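Local structure of flagellar hook-associated protein 3 (Bacillus cereus, 5ZIY) at residues M21-K26 and K123-Y128; K32-Q37 and K90-Y95; Q43-S48 and K81-L86; G111-G116 and F133-A138; K117-W122 and E129-R134. The protein probably forms part of the junction between the flagellar hook and the filament, as a hook-associated protein of the flagellin-related family. All blocks are in the same frame, centred on the assembly; numbering follows the deposited sequence.

Interaction 1: M21-K26 and K123-Y128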
# COMPACT_ATOMS: atom_id res chain seq x y z
N MET A 21 -1.06 -29.27 -1.23
CA MET A 21 -2.25 -28.46 -1.02
C MET A 21 -2.23 -27.73 0.30
O MET A 21 -2.59 -26.57 0.35
CB MET A 21 -3.50 -29.32 -1.08
CG MET A 21 -3.69 -29.88 -2.46
SD MET A 21 -5.32 -30.52 -2.71
CE MET A 21 -5.18 -30.93 -4.47
N GLU A 22 -1.83 -28.41 1.36
CA GLU A 22 -1.61 -27.77 2.66
C GLU A 22 -0.63 -26.58 2.59
O GLU A 22 -0.88 -25.52 3.17
CB GLU A 22 -1.08 -28.76 3.69
N GLN A 23 0.48 -26.77 1.90
CA GLN A 23 1.49 -25.72 1.89
C GLN A 23 0.94 -24.54 1.11
O GLN A 23 1.10 -23.41 1.51
CB GLN A 23 2.79 -26.20 1.23
CG GLN A 23 3.88 -25.11 1.21
CD GLN A 23 4.16 -24.59 2.61
OE1 GLN A 23 4.47 -25.39 3.52
NE2 GLN A 23 4.02 -23.28 2.81
N MET A 24 0.31 -24.82 -0.01
CA MET A 24 -0.30 -23.77 -0.81
C MET A 24 -1.36 -22.97 -0.04
O MET A 24 -1.42 -21.77 -0.17
CB MET A 24 -0.94 -24.40 -2.04
CG MET A 24 -1.52 -23.38 -2.99
SD MET A 24 -0.30 -22.49 -3.90
CE MET A 24 -1.33 -21.78 -5.22
N GLN A 25 -2.15 -23.66 0.79
CA GLN A 25 -3.13 -23.02 1.64
C GLN A 25 -2.49 -22.04 2.64
O GLN A 25 -3.06 -20.99 2.92
CB GLN A 25 -3.93 -24.10 2.44
N LYS A 26 -1.34 -22.42 3.20
CA LYS A 26 -0.61 -21.53 4.10
C LYS A 26 -0.03 -20.35 3.32
O LYS A 26 -0.11 -19.22 3.76
CB LYS A 26 0.50 -22.27 4.83
CG LYS A 26 -0.07 -23.15 5.91
CD LYS A 26 0.71 -24.43 6.14
CE LYS A 26 1.96 -24.25 6.98
NZ LYS A 26 2.26 -25.56 7.72
N LYS A 123 6.66 -16.31 -3.48
CA LYS A 123 6.36 -17.28 -4.49
C LYS A 123 5.54 -18.40 -3.90
O LYS A 123 5.95 -19.04 -2.97
CB LYS A 123 7.66 -17.77 -5.06
CG LYS A 123 7.53 -18.85 -6.03
CD LYS A 123 8.88 -19.18 -6.60
CE LYS A 123 8.88 -20.56 -7.18
NZ LYS A 123 9.80 -20.65 -8.33
N LEU A 124 4.34 -18.59 -4.40
CA LEU A 124 3.49 -19.67 -3.93
C LEU A 124 4.10 -21.04 -4.21
O LEU A 124 4.97 -21.16 -5.08
CB LEU A 124 2.12 -19.58 -4.63
CG LEU A 124 1.02 -18.75 -3.98
CD1 LEU A 124 1.58 -17.55 -3.28
CD2 LEU A 124 -0.10 -18.42 -5.03
N ASN A 125 3.61 -22.06 -3.49
CA ASN A 125 4.08 -23.45 -3.66
C ASN A 125 3.96 -23.95 -5.09
O ASN A 125 4.75 -24.77 -5.50
CB ASN A 125 3.28 -24.41 -2.77
CG ASN A 125 4.00 -25.76 -2.57
OD1 ASN A 125 3.41 -26.85 -2.74
ND2 ASN A 125 5.24 -25.69 -2.19
N ASP A 126 2.93 -23.49 -5.81
CA ASP A 126 2.70 -23.86 -7.20
C ASP A 126 3.40 -22.96 -8.23
O ASP A 126 3.08 -23.03 -9.42
CB ASP A 126 1.17 -23.87 -7.51
CG ASP A 126 0.60 -22.46 -7.73
OD1 ASP A 126 1.28 -21.48 -7.42
OD2 ASP A 126 -0.55 -22.31 -8.21
N GLY A 127 4.32 -22.10 -7.81
CA GLY A 127 5.05 -21.27 -8.77
C GLY A 127 4.61 -19.83 -8.95
O GLY A 127 5.40 -19.02 -9.48
N TYR A 128 3.39 -19.47 -8.52
CA TYR A 128 2.90 -18.10 -8.71
C TYR A 128 3.70 -17.08 -7.87
O TYR A 128 3.82 -17.21 -6.67
CB TYR A 128 1.40 -17.99 -8.41
CG TYR A 128 0.84 -16.60 -8.63
CD1 TYR A 128 0.47 -16.13 -9.91
CD2 TYR A 128 0.67 -15.74 -7.57
CE1 TYR A 128 -0.07 -14.82 -10.09
CE2 TYR A 128 0.16 -14.45 -7.74
CZ TYR A 128 -0.21 -13.99 -8.98
OH TYR A 128 -0.69 -12.68 -9.05
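M24 of the long helix 8-60 reaches into the type I beta turn L124-G127, the tip of the beta hairpin that lies along the helix. Its CG stands anti to the backbone N (chi1 -176°), and a bend at the next torsion (chi2 74°) carries the sulfur to the turn. There SD lies 4.0 Å from N125 N and about as close to L124 CB, while CE goes further in, 3.6 Å from L124 CD2. L197 and F193 of helix 162-204 touch M24 and L124 respectively, so this apolar patch continues onto the second long helix. One helical position earlier, Q23 lies across N125 at about a right angle, with Q23 CG 3.7 Å from N125 ND2 and the two amide planes turned 60° apart. Q23 offers its methylenes, CB and CG, to the amide of N125; its own amide is used elsewhere, NE2 donating to D27 OD1. Weak bonds from N125 OD1 to N20 and from N125 N to D27, residues about two helical turns apart, add to this. D126 closes an Asx turn at the hairpin tip: its OD1 accepts from Y128 N at 3.1 Å, the N-H nearly straight but approaching from above the carboxylate plane. The other oxygen, D126 OD2, lies against the methyl CE of M24.

Interaction 2: K32-Q37 and K90-Y95. With ZN (zinc ion), chain D.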
# COMPACT_ATOMS: atom_id res chain seq x y z
N LYS A 32 -2.44 -13.30 1.62
CA LYS A 32 -3.63 -12.48 1.74
C LYS A 32 -3.49 -11.51 2.91
O LYS A 32 -4.08 -10.43 2.88
CB LYS A 32 -4.91 -13.28 1.92
CG LYS A 32 -5.49 -14.08 0.70
CD LYS A 32 -6.93 -14.62 1.07
N ASN A 33 -2.82 -11.92 3.97
CA ASN A 33 -2.58 -11.00 5.06
C ASN A 33 -1.72 -9.78 4.60
O ASN A 33 -2.04 -8.65 4.89
CB ASN A 33 -1.95 -11.74 6.22
CG ASN A 33 -1.51 -10.83 7.32
OD1 ASN A 33 -2.30 -10.04 7.84
ND2 ASN A 33 -0.22 -10.97 7.73
N VAL A 34 -0.65 -10.01 3.86
CA VAL A 34 0.21 -8.92 3.40
C VAL A 34 -0.54 -8.02 2.41
O VAL A 34 -0.50 -6.81 2.51
CB VAL A 34 1.46 -9.50 2.77
CG1 VAL A 34 2.18 -8.47 1.97
CG2 VAL A 34 2.38 -10.05 3.88
N LEU A 35 -1.29 -8.63 1.51
CA LEU A 35 -2.10 -7.93 0.57
C LEU A 35 -3.26 -7.15 1.19
O LEU A 35 -3.55 -6.03 0.78
CB LEU A 35 -2.65 -8.90 -0.47
CG LEU A 35 -1.60 -9.52 -1.38
CD1 LEU A 35 -2.22 -10.57 -2.29
CD2 LEU A 35 -0.87 -8.44 -2.20
N THR A 36 -3.91 -7.72 2.19
CA THR A 36 -4.97 -6.99 2.87
C THR A 36 -4.40 -5.77 3.55
O THR A 36 -4.94 -4.68 3.42
CB THR A 36 -5.68 -7.89 3.87
OG1 THR A 36 -6.25 -8.94 3.11
CG2 THR A 36 -6.78 -7.15 4.67
N GLN A 37 -3.25 -5.93 4.20
CA GLN A 37 -2.64 -4.82 4.91
C GLN A 37 -2.25 -3.74 3.93
O GLN A 37 -2.43 -2.55 4.21
CB GLN A 37 -1.43 -5.29 5.72
CG GLN A 37 -1.79 -6.07 6.98
CD GLN A 37 -0.63 -6.17 8.00
OE1 GLN A 37 0.15 -5.22 8.18
NE2 GLN A 37 -0.53 -7.31 8.66
N LYS A 90 4.64 -1.72 8.31
CA LYS A 90 5.56 -2.85 8.39
C LYS A 90 4.82 -4.14 8.76
O LYS A 90 4.01 -4.13 9.64
CB LYS A 90 6.60 -2.55 9.43
CG LYS A 90 7.61 -3.65 9.74
CD LYS A 90 8.63 -3.10 10.78
CE LYS A 90 9.72 -4.10 11.13
NZ LYS A 90 10.30 -3.80 12.48
N GLU A 91 5.11 -5.23 8.06
CA GLU A 91 4.48 -6.49 8.29
C GLU A 91 5.47 -7.58 7.95
O GLU A 91 6.17 -7.45 6.95
CB GLU A 91 3.24 -6.60 7.38
CG GLU A 91 2.50 -7.94 7.42
CD GLU A 91 2.09 -8.39 8.80
OE1 GLU A 91 1.90 -7.55 9.72
OE2 GLU A 91 1.95 -9.62 8.95
N GLN A 92 5.52 -8.64 8.78
CA GLN A 92 6.46 -9.76 8.61
C GLN A 92 7.85 -9.24 8.38
O GLN A 92 8.49 -9.62 7.41
CB GLN A 92 6.10 -10.65 7.42
CG GLN A 92 4.72 -11.30 7.45
CD GLN A 92 4.47 -12.02 8.75
OE1 GLN A 92 5.36 -12.70 9.27
NE2 GLN A 92 3.24 -11.92 9.26
N GLY A 93 8.32 -8.36 9.26
CA GLY A 93 9.71 -7.97 9.24
C GLY A 93 10.16 -7.01 8.15
O GLY A 93 11.29 -6.58 8.17
N ARG A 94 9.28 -6.63 7.24
CA ARG A 94 9.62 -5.72 6.18
C ARG A 94 8.56 -4.65 5.95
O ARG A 94 7.37 -4.84 6.23
CB ARG A 94 9.82 -6.50 4.89
CG ARG A 94 11.06 -7.42 4.87
CD ARG A 94 12.30 -6.59 4.88
NE ARG A 94 13.53 -7.37 4.83
CZ ARG A 94 14.26 -7.76 5.89
NH1 ARG A 94 13.86 -7.48 7.12
NH2 ARG A 94 15.40 -8.42 5.72
N TYR A 95 9.01 -3.50 5.43
CA TYR A 95 8.10 -2.41 5.07
C TYR A 95 7.42 -2.64 3.74
O TYR A 95 8.09 -2.88 2.74
CB TYR A 95 8.84 -1.08 5.06
CG TYR A 95 9.35 -0.70 6.43
CD1 TYR A 95 8.54 -0.06 7.33
CD2 TYR A 95 10.66 -0.95 6.81
CE1 TYR A 95 8.99 0.31 8.61
CE2 TYR A 95 11.13 -0.60 8.12
CZ TYR A 95 10.29 0.02 8.99
OH TYR A 95 10.74 0.40 10.23
ZN ZN D . 1.80 -9.54 11.42
O HOH W 1 -0.58 -8.75 11.11
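The tight hairpin of strands 90-91 and 94-95, closed by a type I' turn from E91 to R94, meets helix 8-60 through E91, which also binds a zinc ion. E91 points at the helix, and a bend of its chain at chi2 (54°) brings the carboxylate up to N33 and Q37, one helical turn apart. N33 ND2 donates to E91 OE2 over 2.8 Å; the acceptor lies in the amide plane of N33, but the donor stands above the carboxylate, the two planes being nearly perpendicular at 88°. Q92 NE2 reaches the same E91 OE2 at 2.7 Å from the opposite face, so this oxygen is held by two amides as well as by zinc. The zinc lies 2.5 Å from E91 OE2 and 2.6 Å from E91 OE1, so the carboxylate meets it with both oxygens. Q37 extends across E91 OE1 in a bond that is weak and of less certain geometry. Beneath the polar groups V34 CG2 packs 4.1 Å from E91 CG. A water, its O 2.5 Å from the zinc, also donates to E91 OE1. The carboxylate is probably kept ionised, its negative charge balanced mainly by the cation, with the neutral amides as donors.

Interaction 3: Q43-S48 and K81-L86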
# COMPACT_ATOMS: atom_id res chain seq x y z
N GLN A 43 -5.97 2.49 1.01
CA GLN A 43 -7.29 3.12 1.19
C GLN A 43 -7.19 4.25 2.23
O GLN A 43 -7.81 5.29 2.09
CB GLN A 43 -8.41 2.11 1.53
CG GLN A 43 -8.53 0.89 0.56
CD GLN A 43 -9.63 0.95 -0.49
OE1 GLN A 43 -10.13 -0.13 -0.92
NE2 GLN A 43 -10.03 2.17 -0.93
N GLY A 44 -6.37 4.06 3.25
CA GLY A 44 -6.14 5.06 4.23
C GLY A 44 -5.46 6.28 3.62
O GLY A 44 -5.80 7.40 3.99
N VAL A 45 -4.52 6.06 2.69
CA VAL A 45 -3.91 7.16 1.95
C VAL A 45 -4.93 7.85 1.03
O VAL A 45 -5.00 9.06 1.04
CB VAL A 45 -2.66 6.72 1.16
CG1 VAL A 45 -2.03 7.95 0.38
CG2 VAL A 45 -1.56 6.07 2.12
N LEU A 46 -5.73 7.09 0.28
CA LEU A 46 -6.76 7.64 -0.60
C LEU A 46 -7.69 8.59 0.16
O LEU A 46 -7.99 9.67 -0.29
CB LEU A 46 -7.56 6.52 -1.23
CG LEU A 46 -8.42 6.75 -2.50
CD1 LEU A 46 -8.64 5.40 -3.25
CD2 LEU A 46 -9.77 7.31 -2.18
N LYS A 47 -8.11 8.17 1.34
CA LYS A 47 -8.99 8.95 2.22
C LYS A 47 -8.29 10.23 2.68
O LYS A 47 -8.90 11.31 2.70
CB LYS A 47 -9.30 8.08 3.46
CG LYS A 47 -10.65 8.12 4.00
CD LYS A 47 -10.98 6.75 4.63
CE LYS A 47 -12.14 6.87 5.61
NZ LYS A 47 -12.33 5.59 6.35
N SER A 48 -7.01 10.11 3.06
CA SER A 48 -6.25 11.28 3.45
C SER A 48 -6.11 12.32 2.30
O SER A 48 -6.25 13.54 2.50
CB SER A 48 -4.86 10.86 3.96
OG SER A 48 -5.01 10.10 5.16
N LYS A 81 1.26 13.83 8.63
CA LYS A 81 1.73 12.88 9.62
C LYS A 81 1.06 11.51 9.47
O LYS A 81 1.70 10.49 9.57
CB LYS A 81 1.55 13.44 11.04
CG LYS A 81 2.41 14.70 11.30
CD LYS A 81 2.27 15.15 12.78
CE LYS A 81 2.56 16.66 13.02
NZ LYS A 81 3.72 17.19 12.24
N GLN A 82 -0.23 11.48 9.17
CA GLN A 82 -0.94 10.21 9.07
C GLN A 82 -0.42 9.46 7.85
O GLN A 82 -0.22 8.24 7.90
CB GLN A 82 -2.44 10.47 8.95
CG GLN A 82 -3.31 9.29 8.55
CD GLN A 82 -3.49 8.28 9.68
OE1 GLN A 82 -2.75 8.28 10.67
NE2 GLN A 82 -4.52 7.43 9.54
N VAL A 83 -0.17 10.19 6.75
CA VAL A 83 0.27 9.55 5.52
C VAL A 83 1.69 9.02 5.64
O VAL A 83 2.00 7.97 5.08
CB VAL A 83 0.16 10.52 4.29
CG1 VAL A 83 0.80 9.91 3.06
CG2 VAL A 83 -1.31 10.84 4.04
N VAL A 84 2.56 9.75 6.33
CA VAL A 84 3.89 9.26 6.63
C VAL A 84 3.80 7.96 7.51
O VAL A 84 4.47 7.00 7.22
CB VAL A 84 4.77 10.33 7.31
CG1 VAL A 84 6.09 9.72 7.76
CG2 VAL A 84 5.09 11.45 6.37
N TYR A 85 2.97 7.95 8.54
CA TYR A 85 2.71 6.73 9.32
C TYR A 85 2.30 5.57 8.42
O TYR A 85 2.90 4.50 8.49
CB TYR A 85 1.65 7.03 10.39
CG TYR A 85 0.89 5.89 11.03
CD1 TYR A 85 1.45 5.08 12.05
CD2 TYR A 85 -0.45 5.67 10.70
CE1 TYR A 85 0.69 4.05 12.66
CE2 TYR A 85 -1.21 4.67 11.31
CZ TYR A 85 -0.65 3.85 12.27
OH TYR A 85 -1.50 2.87 12.82
N LEU A 86 1.36 5.83 7.52
CA LEU A 86 0.85 4.83 6.62
C LEU A 86 1.93 4.38 5.62
O LEU A 86 2.03 3.21 5.30
CB LEU A 86 -0.44 5.32 5.87
CG LEU A 86 -1.75 5.57 6.62
CD1 LEU A 86 -2.79 6.31 5.69
CD2 LEU A 86 -2.46 4.29 7.24
O HOH W 2 -6.44 7.95 6.72
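Helices 8-60 and 67-87 run antiparallel here, their short axes 9.7 Å apart at 164°, and the backbones come nearest at V45 and V83. L86 fills the space beside G44: its CD1 lies 3.4 Å from G44 C and 3.5 Å from V45 N, so the methyl rests directly on the backbone of the facing helix where glycine presents no side chain. V45 and L86 slide past each other in opposite directions, V45 CG2 meeting L86 CD1 at 3.8 Å. One turn further along, S48 points at the partner helix and its CB lies 3.6 Å from V83 CG2, the branch of V83 that stands beside its own backbone N. S48 OG passes 3.9 Å from Q82 CG and lies 3.0 Å from G44 O. V45 also touches I176 of helix 162-204, and V83 touches V143 and L147 of helix 137-155. A water bridges the two helices at the polar margin, donating to G44 O at 2.9 Å and taking a weak bond from Q82 NE2. Between the helices themselves cohesion is thus mainly apolar, G44 admitting the L86 methyl to the backbone, with water linking the helices along the more polar border.

Interaction 4: G111-G116 and F133-A138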
# COMPACT_ATOMS: atom_id res chain seq x y z
N GLY A 111 9.35 13.36 3.00
CA GLY A 111 9.11 12.55 1.81
C GLY A 111 10.35 11.88 1.23
O GLY A 111 10.26 11.19 0.20
N THR A 112 11.49 12.02 1.89
CA THR A 112 12.72 11.35 1.46
C THR A 112 12.61 9.87 1.67
O THR A 112 12.19 9.43 2.72
CB THR A 112 13.97 11.81 2.28
OG1 THR A 112 13.89 13.19 2.56
CG2 THR A 112 15.28 11.50 1.52
N TYR A 113 12.99 9.10 0.65
CA TYR A 113 13.00 7.67 0.70
C TYR A 113 14.34 7.16 1.24
O TYR A 113 15.42 7.48 0.71
CB TYR A 113 12.76 7.10 -0.69
CG TYR A 113 12.63 5.59 -0.72
CD1 TYR A 113 11.51 4.97 -0.21
CD2 TYR A 113 13.64 4.79 -1.28
CE1 TYR A 113 11.36 3.63 -0.23
CE2 TYR A 113 13.51 3.43 -1.29
CZ TYR A 113 12.33 2.84 -0.76
OH TYR A 113 12.15 1.47 -0.76
N GLN A 114 14.26 6.34 2.28
CA GLN A 114 15.44 5.67 2.84
C GLN A 114 15.23 4.15 2.89
O GLN A 114 15.88 3.47 3.65
CB GLN A 114 15.83 6.25 4.23
CG GLN A 114 14.88 7.23 4.82
CD GLN A 114 15.19 7.68 6.26
OE1 GLN A 114 16.17 8.39 6.51
NE2 GLN A 114 14.30 7.31 7.21
N GLY A 115 14.31 3.62 2.10
CA GLY A 115 14.07 2.18 2.11
C GLY A 115 15.07 1.43 1.26
O GLY A 115 16.09 1.98 0.81
N GLY A 116 14.73 0.17 1.01
CA GLY A 116 15.53 -0.71 0.13
C GLY A 116 15.34 -0.38 -1.35
O GLY A 116 14.25 0.08 -1.76
N PHE A 133 6.73 -6.90 -0.91
CA PHE A 133 7.24 -5.66 -0.29
C PHE A 133 7.95 -4.86 -1.35
O PHE A 133 8.78 -5.40 -2.08
CB PHE A 133 8.15 -5.96 0.90
CG PHE A 133 7.51 -6.84 1.92
CD1 PHE A 133 6.80 -6.28 2.96
CD2 PHE A 133 7.60 -8.21 1.83
CE1 PHE A 133 6.18 -7.06 3.89
CE2 PHE A 133 6.97 -9.03 2.80
CZ PHE A 133 6.25 -8.45 3.82
N ARG A 134 7.55 -3.61 -1.53
CA ARG A 134 7.96 -2.87 -2.74
C ARG A 134 8.62 -1.60 -2.38
O ARG A 134 8.36 -1.06 -1.32
CB ARG A 134 6.74 -2.58 -3.63
CG ARG A 134 6.18 -3.82 -4.25
CD ARG A 134 4.89 -3.55 -5.08
NE ARG A 134 5.18 -2.95 -6.37
CZ ARG A 134 4.30 -2.83 -7.36
NH1 ARG A 134 3.05 -3.23 -7.19
NH2 ARG A 134 4.66 -2.29 -8.52
N ASN A 135 9.53 -1.16 -3.23
CA ASN A 135 10.13 0.17 -3.16
C ASN A 135 9.04 1.17 -3.53
O ASN A 135 8.66 1.23 -4.66
CB ASN A 135 11.31 0.23 -4.14
CG ASN A 135 11.94 1.61 -4.26
OD1 ASN A 135 11.28 2.64 -4.09
ND2 ASN A 135 13.25 1.64 -4.60
N GLY A 136 8.55 1.95 -2.56
CA GLY A 136 7.39 2.84 -2.77
C GLY A 136 7.75 4.30 -3.05
O GLY A 136 6.89 5.17 -2.99
N GLU A 137 9.02 4.58 -3.33
CA GLU A 137 9.46 5.96 -3.46
C GLU A 137 8.68 6.66 -4.56
O GLU A 137 8.12 7.70 -4.32
CB GLU A 137 10.97 6.08 -3.75
CG GLU A 137 11.38 7.52 -4.18
CD GLU A 137 12.88 7.72 -4.33
OE1 GLU A 137 13.62 6.71 -4.37
OE2 GLU A 137 13.33 8.88 -4.36
N ALA A 138 8.59 6.06 -5.74
CA ALA A 138 7.92 6.74 -6.84
C ALA A 138 6.44 6.97 -6.58
O ALA A 138 5.85 7.90 -7.11
CB ALA A 138 8.16 5.99 -8.21
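Y113 of the loop 111-116 lies against E137 at the start of helix 137-155, and ring contacts carry the meeting. With chi1 near trans (-175°), Y113 sends its ring toward the other segment, and E137 lies over one face: E137 CB stands 3.9 Å from the ring centroid, 26° off the normal, a CH-pi contact. Further along the same face the amide of N135 is nearly parallel to the ring, 12° from it, with OD1 3.5 Å from Y113 CZ. On the opposite face the loop folds back so that G115 N sits above the ring centre, 3.4 Å from its plane. F107 adds an edge-to-face ring partner.

Hydrogen bonds fix the groups within each segment. Y113 OH donates to G116 O over 2.7 Å, which ties the phenol end to its own loop. N135 OD1 accepts from E137 N at 3.1 Å, nearly along the C=O axis, while N135 ND2 bonds to K117 O and its backbone N to D119 OD1. The amide is thereby held at both ends and lies flat over the tyrosine ring.

The N135-E137 bond makes an Asx turn that leads into the helix, with G136 between them at the N-cap position.

Interaction 5: K117-W122 and E129-R134. With ZN (zinc ion), chain C.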
# COMPACT_ATOMS: atom_id res chain seq x y z
N LYS A 117 16.39 -0.60 -2.14
CA LYS A 117 16.31 -0.33 -3.57
C LYS A 117 15.39 -1.31 -4.26
O LYS A 117 14.70 -0.91 -5.17
CB LYS A 117 17.69 -0.37 -4.27
N ASN A 118 15.37 -2.58 -3.85
CA ASN A 118 14.62 -3.59 -4.62
C ASN A 118 13.36 -4.10 -3.93
O ASN A 118 13.26 -4.08 -2.72
CB ASN A 118 15.53 -4.77 -4.95
CG ASN A 118 16.74 -4.35 -5.77
OD1 ASN A 118 16.62 -3.92 -6.94
ND2 ASN A 118 17.90 -4.42 -5.16
N ASP A 119 12.44 -4.60 -4.74
CA ASP A 119 11.24 -5.26 -4.27
C ASP A 119 11.59 -6.60 -3.67
O ASP A 119 12.64 -7.15 -3.98
CB ASP A 119 10.32 -5.51 -5.46
CG ASP A 119 9.84 -4.24 -6.10
OD1 ASP A 119 9.89 -3.18 -5.44
OD2 ASP A 119 9.44 -4.29 -7.30
N VAL A 120 10.70 -7.09 -2.80
CA VAL A 120 10.76 -8.45 -2.24
C VAL A 120 9.58 -9.27 -2.82
O VAL A 120 8.42 -8.93 -2.60
CB VAL A 120 10.65 -8.45 -0.70
CG1 VAL A 120 10.50 -9.89 -0.17
CG2 VAL A 120 11.89 -7.75 -0.07
N ASN A 121 9.93 -10.32 -3.56
CA ASN A 121 9.01 -11.27 -4.17
C ASN A 121 8.75 -12.45 -3.28
O ASN A 121 9.66 -12.96 -2.64
CB ASN A 121 9.57 -11.83 -5.48
CG ASN A 121 9.36 -10.88 -6.65
OD1 ASN A 121 8.77 -9.79 -6.50
ND2 ASN A 121 9.80 -11.29 -7.83
N TRP A 122 7.50 -12.88 -3.27
CA TRP A 122 7.06 -14.10 -2.59
C TRP A 122 6.52 -15.03 -3.72
O TRP A 122 5.99 -14.55 -4.79
CB TRP A 122 5.90 -13.80 -1.64
CG TRP A 122 6.27 -13.33 -0.35
CD1 TRP A 122 7.48 -12.84 0.04
CD2 TRP A 122 5.44 -13.30 0.80
NE1 TRP A 122 7.44 -12.50 1.35
CE2 TRP A 122 6.21 -12.79 1.86
CE3 TRP A 122 4.13 -13.70 1.05
CZ2 TRP A 122 5.71 -12.61 3.13
CZ3 TRP A 122 3.63 -13.53 2.31
CH2 TRP A 122 4.42 -12.98 3.34
N GLU A 129 4.21 -16.06 -8.52
CA GLU A 129 5.00 -15.02 -7.87
C GLU A 129 4.37 -13.66 -7.88
O GLU A 129 3.79 -13.27 -8.83
CB GLU A 129 6.32 -14.87 -8.62
CG GLU A 129 7.13 -16.09 -8.61
CD GLU A 129 8.50 -15.81 -9.14
OE1 GLU A 129 8.59 -15.27 -10.28
OE2 GLU A 129 9.46 -16.09 -8.39
N PHE A 130 4.51 -12.92 -6.79
CA PHE A 130 4.09 -11.52 -6.74
C PHE A 130 5.03 -10.71 -5.85
O PHE A 130 5.80 -11.27 -5.07
CB PHE A 130 2.67 -11.39 -6.24
CG PHE A 130 2.51 -11.66 -4.78
CD1 PHE A 130 2.51 -12.96 -4.30
CD2 PHE A 130 2.33 -10.63 -3.88
CE1 PHE A 130 2.34 -13.20 -2.95
CE2 PHE A 130 2.21 -10.87 -2.53
CZ PHE A 130 2.20 -12.15 -2.07
N LYS A 131 4.95 -9.39 -5.98
CA LYS A 131 5.73 -8.47 -5.16
C LYS A 131 5.02 -8.25 -3.88
O LYS A 131 3.93 -7.69 -3.88
CB LYS A 131 5.88 -7.14 -5.87
CG LYS A 131 6.58 -7.26 -7.23
CD LYS A 131 6.19 -6.12 -8.12
CE LYS A 131 6.93 -6.14 -9.48
NZ LYS A 131 8.38 -5.90 -9.20
N ALA A 132 5.61 -8.70 -2.78
CA ALA A 132 5.03 -8.60 -1.47
C ALA A 132 5.43 -7.28 -0.79
O ALA A 132 4.61 -6.68 -0.08
CB ALA A 132 5.46 -9.76 -0.61
N PHE A 133 6.73 -6.90 -0.91
CA PHE A 133 7.24 -5.66 -0.29
C PHE A 133 7.95 -4.86 -1.35
O PHE A 133 8.78 -5.40 -2.08
CB PHE A 133 8.15 -5.96 0.90
CG PHE A 133 7.51 -6.84 1.92
CD1 PHE A 133 6.80 -6.28 2.96
CD2 PHE A 133 7.60 -8.21 1.83
CE1 PHE A 133 6.18 -7.06 3.89
CE2 PHE A 133 6.97 -9.03 2.80
CZ PHE A 133 6.25 -8.45 3.82
N ARG A 134 7.55 -3.61 -1.53
CA ARG A 134 7.96 -2.87 -2.74
C ARG A 134 8.62 -1.60 -2.38
O ARG A 134 8.36 -1.06 -1.32
CB ARG A 134 6.74 -2.58 -3.63
CG ARG A 134 6.18 -3.82 -4.25
CD ARG A 134 4.89 -3.55 -5.08
NE ARG A 134 5.18 -2.95 -6.37
CZ ARG A 134 4.30 -2.83 -7.36
NH1 ARG A 134 3.05 -3.23 -7.19
NH2 ARG A 134 4.66 -2.29 -8.52
ZN ZN C . 11.18 -16.20 -9.70
O HOH W 3 7.79 -1.42 -7.08
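W122 can be followed outward from its CB, which rests 3.8 Å from F130 CE1 on the neighbouring strand. CG comes next and lies 3.7 Å from A132 CB; that methyl sits over the five-membered ring, 3.6 Å from its centroid and only 8° off the normal, a CH-pi contact. CE3, on the outer ring, approaches F130 CZ, while NE1 and CZ2 both meet F133 CE2 at 3.8 Å. F133 turns its edge to the indole face in an offset edge-to-face pair, the planes 68° apart. W122 CH2, at the tip, packs 3.6 Å from V34 CG2 of helix 8-60.

The strands 120-123 and 129-133 form an antiparallel beta hairpin, and between V120 and N121 the register shifts by one residue in a classic beta bulge: A132 and F133 both face V120. V120 O therefore accepts twice, from A132 N and from F133 N, and V120 N donates to F133 O at 2.7 Å. The hydrogen-bonded pair W122-F130, with W122 N bonded to F130 O and F130 N to W122 O, continues the ladder.

On the other face K131 runs alongside N121, K131 CG beside N121 OD1, and a bend at chi4 (-66°) brings NZ to D119. The salt bridge K131 NZ to D119 OD2 spans 2.7 Å and uses the anti lone pair of D119 OD2. At the turn end of the hairpin E129 OE2 binds a zinc ion at 2.2 Å.

In the fold
From the N terminus, helix 8-60 supplies the first segments of interactions 1, 2 and 3 in turn. Helix 67-87 returns antiparallel, and interaction 3 closes the shortest of these three loops; interaction 2 closes a wider one around it, and interaction 1 encloses both. Interactions 4 and 5 follow interaction 2 in sequence, and each crosses interaction 1. They share F133 and R134, on the way from strand 129-133 into helix 137-155. F133 packs on the first hairpin, bringing interaction 2 against interactions 4 and 5. Interactions 1 and 2 tie the two hairpins to helix 8-60, interaction 3 joins two helices, interaction 4 sets the loop on helix 137-155 and interaction 5 holds the second hairpin together.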